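Local atomic coordinates of alpha-2,3-sialyltransferase (Campylobacter jejuni, PDB entry 2P2V), a protein that probably transfers sialic acid from a CMP-sialic acid donor onto acceptor glycans in an alpha-2,3 linkage, this chain being the N-terminal, probably catalytic part of the longer protein. Residues Asp55-Gly60 with Glu251-Asn256; Leu101-Ser106 with Asn140-Asn145. All coordinates share one frame; numbering follows the deposited sequence.

How the interactions relate
From the N terminus the chain passes strands 21-25 and 44-48 and enters the loop that carries D55-G60, the first half of interaction 1. After strands 62-68 and 90-96 it reaches L101-S106, and interaction 2 closes a short loop when helix 131-144 brings N140-N145 back against that segment. Only after strand 224-227 does E251-N256 return to D55-G60, so the long loop closed by interaction 1 encloses the whole of interaction 2. The two lie on opposite sides of the chain's centre, their own centres about 37 Å apart. Interaction 1 ties a late surface loop to the connection between parallel strands 44-48 and 62-68; interaction 2 joins a loop to a helix at the interface with a second subunit.

Interaction 1 (Asp55-Gly60 with Glu251-Asn256); sequences DKYYLG and ENKHNN
K56 and N252 form a single antiparallel backbone bridge, a non-hydrogen-bonded pair with CA atoms 4.4 Å apart and a direct bond on either side. Y57 N donates to E251 O at 2.8 Å, in a nearly straight bond, and K253 N makes a longer one of 3.3 Å to D55 O. Y57 is the centre of an inverse gamma turn and also starts a type I turn ending at G60; a water between Y57 O and E251 N completes the second link of the Y57-E251 pair.

Among the side chains, Y57 and K253 carry the packing. The K253 chain bends at chi2 (-100°), and CD lands over one face of the Y57 ring, 3.9 Å from the centroid, a CH-pi contact in which the two side chains cross at about a right angle. E251 CD lies 4.0 Å from Y57 CD2. K56 and N252 run side by side in the same direction, with K56 CE 3.8 Å from N252 OD1.

Y57 OH is held by the carbonyl of E88, and Y89 meets the Y57 ring edge-to-face. The contact thus pins the surface loop between strand 224-227 and helix 268-283 onto the connection from strand 44-48 to strand 62-68.

Interaction 2 (Leu101-Ser106 with Asn140-Asn145); sequences LPFIES and NEIYFN. With EDO (1,2-ethanediol), chain G; EDO (1,2-ethanediol), chain C.
L101, F103 and I104 point toward the C-terminal part of helix 131-144 and meet E141 and I142, joined by side-chain packing. The apolar part is small: F103 CZ comes to 3.9 Å from I142 CG1, which sits at the ring's edge, and L101 CD2 lies 4.1 Å from I142 CD1. F103 CG sits between its own backbone N and carbonyl carbon (chi1 61°), which turns the CE2-CZ edge of the ring to the helix.

E141 supplies the mixed contacts. CG leaves anti to the backbone N (chi1 174°) and the chain then bends, which puts CG against L101 CD1 and F103 CZ. The carboxylate is turned 47° from the F103 ring, with OE2 in the ring plane at its edge, 3.6 Å from CE2; I104 CD1 approaches E141 CD from the opposite direction at 3.7 Å. A salt bridge from OE1 to R147 probably balances the carboxylate.

Polar bonds within 101-106 fix the loop. L101 O accepts from both I104 N and E105 N, while E105 OE1 takes L101 N at 3.2 Å. S106 N donates to a 1,2-ethanediol, probably from the crystallisation liquor, and a second one bonds to Y143 O at 2.6 Å.

The second subunit adjoins both segments: T267 OG1 of that subunit is hydrogen-bonded to I142 O, and its G269 packs on F103. S106 N-caps helix 107-116 through F109 N, so the loop leads from strand 90-96 straight into that helix while its side chains pack on helix 131-144.

Interaction 1 (Asp55-Gly60 with Glu251-Asn256)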
loop_
_atom_site.group_PDB
_atom_site.type_symbol
_atom_site.label_atom_id
_atom_site.label_comp_id
_atom_site.label_asym_id
_atom_site.label_seq_id
_atom_site.Cartn_x
_atom_site.Cartn_y
_atom_site.Cartn_z
ATOM N N ASP A 55 1.132 -32.174 -30.865
ATOM C CA ASP A 55 1.358 -32.303 -32.316
ATOM C C ASP A 55 0.060 -32.125 -33.117
ATOM O O ASP A 55 0.076 -31.901 -34.330
ATOM C CB ASP A 55 2.044 -33.654 -32.614
ATOM C CG ASP A 55 1.185 -34.870 -32.247
ATOM O OD1 ASP A 55 0.621 -34.952 -31.128
ATOM O OD2 ASP A 55 1.085 -35.781 -33.095
ATOM N N LYS A 56 -1.074 -32.207 -32.436
ATOM C CA LYS A 56 -2.348 -31.947 -33.087
ATOM C C LYS A 56 -3.164 -31.082 -32.156
ATOM O O LYS A 56 -2.901 -31.022 -30.961
ATOM C CB LYS A 56 -3.127 -33.262 -33.363
ATOM C CG LYS A 56 -2.302 -34.336 -34.094
ATOM C CD LYS A 56 -3.090 -35.608 -34.328
ATOM C CE LYS A 56 -2.231 -36.563 -35.153
ATOM N NZ LYS A 56 -2.923 -37.868 -35.267
ATOM N N TYR A 57 -4.183 -30.445 -32.696
ATOM C CA TYR A 57 -5.049 -29.644 -31.873
ATOM C C TYR A 57 -6.040 -30.522 -31.125
ATOM O O TYR A 57 -7.236 -30.490 -31.445
ATOM C CB TYR A 57 -5.785 -28.616 -32.709
ATOM C CG TYR A 57 -4.891 -27.490 -33.198
ATOM C CD1 TYR A 57 -4.388 -26.519 -32.295
ATOM C CD2 TYR A 57 -4.540 -27.387 -34.549
ATOM C CE1 TYR A 57 -3.582 -25.485 -32.732
ATOM C CE2 TYR A 57 -3.712 -26.356 -35.000
ATOM C CZ TYR A 57 -3.248 -25.409 -34.081
ATOM O OH TYR A 57 -2.464 -24.390 -34.514
ATOM N N TYR A 58 -5.563 -31.234 -30.100
ATOM C CA TYR A 58 -6.444 -32.180 -29.350
ATOM C C TYR A 58 -7.695 -31.579 -28.729
ATOM O O TYR A 58 -8.683 -32.293 -28.500
ATOM C CB TYR A 58 -5.676 -33.028 -28.356
ATOM C CG TYR A 58 -4.613 -33.880 -29.022
ATOM C CD1 TYR A 58 -4.965 -35.046 -29.759
ATOM C CD2 TYR A 58 -3.259 -33.538 -28.941
ATOM C CE1 TYR A 58 -3.971 -35.838 -30.396
ATOM C CE2 TYR A 58 -2.266 -34.330 -29.562
ATOM C CZ TYR A 58 -2.637 -35.477 -30.286
ATOM O OH TYR A 58 -1.657 -36.234 -30.892
ATOM N N LEU A 59 -7.677 -30.272 -28.441
ATOM C CA LEU A 59 -8.873 -29.601 -27.939
ATOM C C LEU A 59 -9.220 -28.338 -28.737
ATOM O O LEU A 59 -9.922 -27.457 -28.256
ATOM C CB LEU A 59 -8.714 -29.307 -26.444
ATOM C CG LEU A 59 -9.013 -30.495 -25.537
ATOM C CD1 LEU A 59 -8.750 -30.100 -24.098
ATOM C CD2 LEU A 59 -10.496 -30.917 -25.701
ATOM N N GLY A 60 -8.749 -28.269 -29.981
ATOM C CA GLY A 60 -9.072 -27.159 -30.860
ATOM C C GLY A 60 -8.108 -25.996 -30.621
ATOM O O GLY A 60 -7.119 -26.132 -29.888
ATOM N N GLU A 251 -7.541 -31.676 -35.894
ATOM C CA GLU A 251 -6.696 -30.993 -36.876
ATOM C C GLU A 251 -5.211 -31.138 -36.551
ATOM O O GLU A 251 -4.805 -31.056 -35.389
ATOM C CB GLU A 251 -7.089 -29.520 -36.947
ATOM C CG GLU A 251 -6.462 -28.727 -38.087
ATOM C CD GLU A 251 -6.691 -27.223 -37.961
ATOM O OE1 GLU A 251 -7.711 -26.823 -37.328
ATOM O OE2 GLU A 251 -5.851 -26.448 -38.505
ATOM N N ASN A 252 -4.393 -31.363 -37.580
ATOM C CA ASN A 252 -2.951 -31.393 -37.366
ATOM C C ASN A 252 -2.384 -29.986 -37.216
ATOM O O ASN A 252 -2.987 -28.998 -37.648
ATOM C CB ASN A 252 -2.217 -32.152 -38.483
ATOM C CG ASN A 252 -2.089 -33.638 -38.187
ATOM O OD1 ASN A 252 -3.097 -34.360 -38.097
ATOM N ND2 ASN A 252 -0.842 -34.107 -38.018
ATOM N N LYS A 253 -1.230 -29.906 -36.582
ATOM C CA LYS A 253 -0.495 -28.657 -36.510
ATOM C C LYS A 253 0.319 -28.484 -37.801
ATOM O O LYS A 253 0.969 -29.447 -38.271
ATOM C CB LYS A 253 0.444 -28.680 -35.299
ATOM C CG LYS A 253 -0.244 -28.750 -33.920
ATOM C CD LYS A 253 -0.314 -27.400 -33.271
ATOM C CE LYS A 253 -0.401 -27.496 -31.800
ATOM N NZ LYS A 253 0.845 -27.014 -31.130
ATOM N N HIS A 254 0.312 -27.273 -38.370
ATOM C CA HIS A 254 1.266 -26.978 -39.445
ATOM C C HIS A 254 2.680 -27.306 -38.977
ATOM O O HIS A 254 2.945 -27.349 -37.777
ATOM C CB HIS A 254 1.203 -25.538 -39.941
ATOM C CG HIS A 254 2.254 -25.235 -40.963
ATOM N ND1 HIS A 254 3.445 -24.609 -40.648
ATOM C CD2 HIS A 254 2.329 -25.540 -42.283
ATOM C CE1 HIS A 254 4.187 -24.503 -41.738
ATOM N NE2 HIS A 254 3.537 -25.065 -42.743
ATOM N N ASN A 255 3.587 -27.533 -39.923
ATOM C CA ASN A 255 4.869 -28.163 -39.588
ATOM C C ASN A 255 5.804 -27.299 -38.767
ATOM O O ASN A 255 6.554 -27.796 -37.906
ATOM C CB ASN A 255 5.608 -28.651 -40.829
ATOM C CG ASN A 255 6.327 -29.951 -40.571
ATOM O OD1 ASN A 255 7.518 -29.969 -40.246
ATOM N ND2 ASN A 255 5.586 -31.053 -40.659
ATOM N N ASN A 256 5.759 -26.004 -39.054
ATOM C CA ASN A 256 6.612 -25.061 -38.371
ATOM C C ASN A 256 5.876 -24.395 -37.205
ATOM O O ASN A 256 6.117 -23.233 -36.881
ATOM C CB ASN A 256 7.196 -24.076 -39.381
ATOM C CG ASN A 256 8.199 -24.755 -40.307
ATOM O OD1 ASN A 256 7.855 -25.684 -41.044
ATOM N ND2 ASN A 256 9.449 -24.319 -40.243
HETATM O O HOH W 1 -8.834 -30.008 -33.780
#

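Interaction 2 (Leu101-Ser106 with Asn140-Asn145)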
loop_
_atom_site.group_PDB
_atom_site.type_symbol
_atom_site.label_atom_id
_atom_site.label_comp_id
_atom_site.label_asym_id
_atom_site.label_seq_id
_atom_site.Cartn_x
_atom_site.Cartn_y
_atom_site.Cartn_z
ATOM N N LEU A 101 2.469 -17.126 -1.387
ATOM C CA LEU A 101 3.229 -17.590 -0.263
ATOM C C LEU A 101 4.683 -17.245 -0.596
ATOM O O LEU A 101 5.122 -17.494 -1.707
ATOM C CB LEU A 101 3.109 -19.112 -0.137
ATOM C CG LEU A 101 1.722 -19.576 0.354
ATOM C CD1 LEU A 101 1.564 -21.041 0.283
ATOM C CD2 LEU A 101 1.646 -19.119 1.774
ATOM N N PRO A 102 5.365 -16.591 0.328
ATOM C CA PRO A 102 6.667 -15.962 -0.003
ATOM C C PRO A 102 7.840 -16.929 -0.190
ATOM O O PRO A 102 8.927 -16.494 -0.632
ATOM C CB PRO A 102 6.941 -15.074 1.182
ATOM C CG PRO A 102 6.202 -15.776 2.366
ATOM C CD PRO A 102 4.925 -16.262 1.701
ATOM N N PHE A 103 7.631 -18.188 0.160
ATOM C CA PHE A 103 8.587 -19.248 -0.149
ATOM C C PHE A 103 8.302 -19.919 -1.485
ATOM O O PHE A 103 9.012 -20.869 -1.891
ATOM C CB PHE A 103 8.706 -20.250 1.028
ATOM C CG PHE A 103 7.403 -20.947 1.362
ATOM C CD1 PHE A 103 6.513 -20.355 2.260
ATOM C CD2 PHE A 103 7.054 -22.146 0.736
ATOM C CE1 PHE A 103 5.270 -20.985 2.578
ATOM C CE2 PHE A 103 5.784 -22.785 1.008
ATOM C CZ PHE A 103 4.887 -22.186 1.937
ATOM N N ILE A 104 7.243 -19.477 -2.174
ATOM C CA ILE A 104 6.941 -19.982 -3.494
ATOM C C ILE A 104 7.122 -18.901 -4.542
ATOM O O ILE A 104 7.727 -19.122 -5.599
ATOM C CB ILE A 104 5.493 -20.585 -3.590
ATOM C CG1 ILE A 104 5.242 -21.598 -2.466
ATOM C CG2 ILE A 104 5.247 -21.174 -4.992
ATOM C CD1 ILE A 104 3.879 -22.336 -2.540
ATOM N N GLU A 105 6.582 -17.720 -4.285
ATOM C CA GLU A 105 6.679 -16.567 -5.164
ATOM C C GLU A 105 7.353 -15.455 -4.386
ATOM O O GLU A 105 6.932 -15.091 -3.298
ATOM C CB GLU A 105 5.303 -16.088 -5.656
ATOM C CG GLU A 105 4.474 -17.169 -6.430
ATOM C CD GLU A 105 3.301 -17.697 -5.570
ATOM O OE1 GLU A 105 2.966 -17.013 -4.589
ATOM O OE2 GLU A 105 2.752 -18.788 -5.851
ATOM N N SER A 106 8.425 -14.906 -4.933
ATOM C CA SER A 106 9.138 -13.884 -4.188
ATOM C C SER A 106 8.314 -12.598 -4.077
ATOM O O SER A 106 7.464 -12.333 -4.927
ATOM C CB SER A 106 10.456 -13.550 -4.883
ATOM O OG SER A 106 10.250 -12.692 -5.994
ATOM N N ASN A 140 -2.042 -27.271 4.204
ATOM C CA ASN A 140 -1.275 -28.470 3.730
ATOM C C ASN A 140 0.065 -28.166 3.083
ATOM O O ASN A 140 1.052 -28.887 3.342
ATOM C CB ASN A 140 -2.089 -29.284 2.771
ATOM C CG ASN A 140 -3.132 -30.062 3.452
ATOM O OD1 ASN A 140 -2.849 -30.855 4.334
ATOM N ND2 ASN A 140 -4.353 -29.822 3.087
ATOM N N GLU A 141 0.140 -27.082 2.312
ATOM C CA GLU A 141 1.437 -26.610 1.804
ATOM C C GLU A 141 2.394 -26.274 2.909
ATOM O O GLU A 141 3.573 -26.821 2.996
ATOM C CB GLU A 141 1.203 -25.389 0.900
ATOM C CG GLU A 141 2.490 -24.704 0.414
ATOM C CD GLU A 141 3.151 -25.432 -0.735
ATOM O OE1 GLU A 141 2.491 -25.751 -1.733
ATOM O OE2 GLU A 141 4.375 -25.681 -0.637
ATOM N N ILE A 142 2.015 -25.349 3.796
ATOM C CA ILE A 142 2.978 -24.883 4.820
ATOM C C ILE A 142 3.418 -25.954 5.803
ATOM O O ILE A 142 4.639 -26.085 6.125
ATOM C CB ILE A 142 2.363 -23.653 5.658
ATOM C CG1 ILE A 142 2.198 -22.445 4.697
ATOM C CG2 ILE A 142 3.261 -23.300 6.858
ATOM C CD1 ILE A 142 1.057 -21.419 5.116
ATOM N N TYR A 143 2.457 -26.691 6.337
ATOM C CA TYR A 143 2.772 -27.586 7.445
ATOM C C TYR A 143 3.116 -29.003 6.971
ATOM O O TYR A 143 3.686 -29.803 7.740
ATOM C CB TYR A 143 1.610 -27.661 8.398
ATOM C CG TYR A 143 1.442 -26.358 9.180
ATOM C CD1 TYR A 143 2.115 -26.143 10.377
ATOM C CD2 TYR A 143 0.638 -25.320 8.675
ATOM C CE1 TYR A 143 1.988 -24.941 11.079
ATOM C CE2 TYR A 143 0.462 -24.141 9.389
ATOM C CZ TYR A 143 1.105 -23.945 10.560
ATOM O OH TYR A 143 0.881 -22.774 11.213
ATOM N N PHE A 144 2.759 -29.331 5.753
ATOM C CA PHE A 144 2.909 -30.747 5.336
ATOM C C PHE A 144 3.609 -30.895 4.003
ATOM O O PHE A 144 3.797 -32.041 3.559
ATOM C CB PHE A 144 1.566 -31.509 5.314
ATOM C CG PHE A 144 0.864 -31.565 6.662
ATOM C CD1 PHE A 144 1.251 -32.479 7.658
ATOM C CD2 PHE A 144 -0.180 -30.707 6.945
ATOM C CE1 PHE A 144 0.609 -32.528 8.901
ATOM C CE2 PHE A 144 -0.808 -30.731 8.181
ATOM C CZ PHE A 144 -0.422 -31.636 9.170
ATOM N N ASN A 145 3.946 -29.778 3.340
ATOM C CA ASN A 145 4.672 -29.821 2.064
ATOM C C ASN A 145 3.920 -30.582 0.997
ATOM O O ASN A 145 4.495 -31.330 0.220
ATOM C CB ASN A 145 6.074 -30.419 2.309
ATOM C CG ASN A 145 6.995 -30.262 1.120
ATOM O OD1 ASN A 145 6.988 -29.238 0.413
ATOM N ND2 ASN A 145 7.816 -31.294 0.885
HETATM C C1 EDO G . 8.974 -16.376 -8.386
HETATM O O1 EDO G . 9.650 -16.110 -7.147
HETATM C C2 EDO G . 9.245 -17.833 -8.694
HETATM O O2 EDO G . 10.367 -17.864 -9.554
HETATM C C1 EDO C . 3.019 -30.023 11.022
HETATM O O1 EDO C . 4.070 -29.379 10.279
HETATM C C2 EDO C . 3.164 -31.525 11.114
HETATM O O2 EDO C . 4.196 -31.692 12.066
#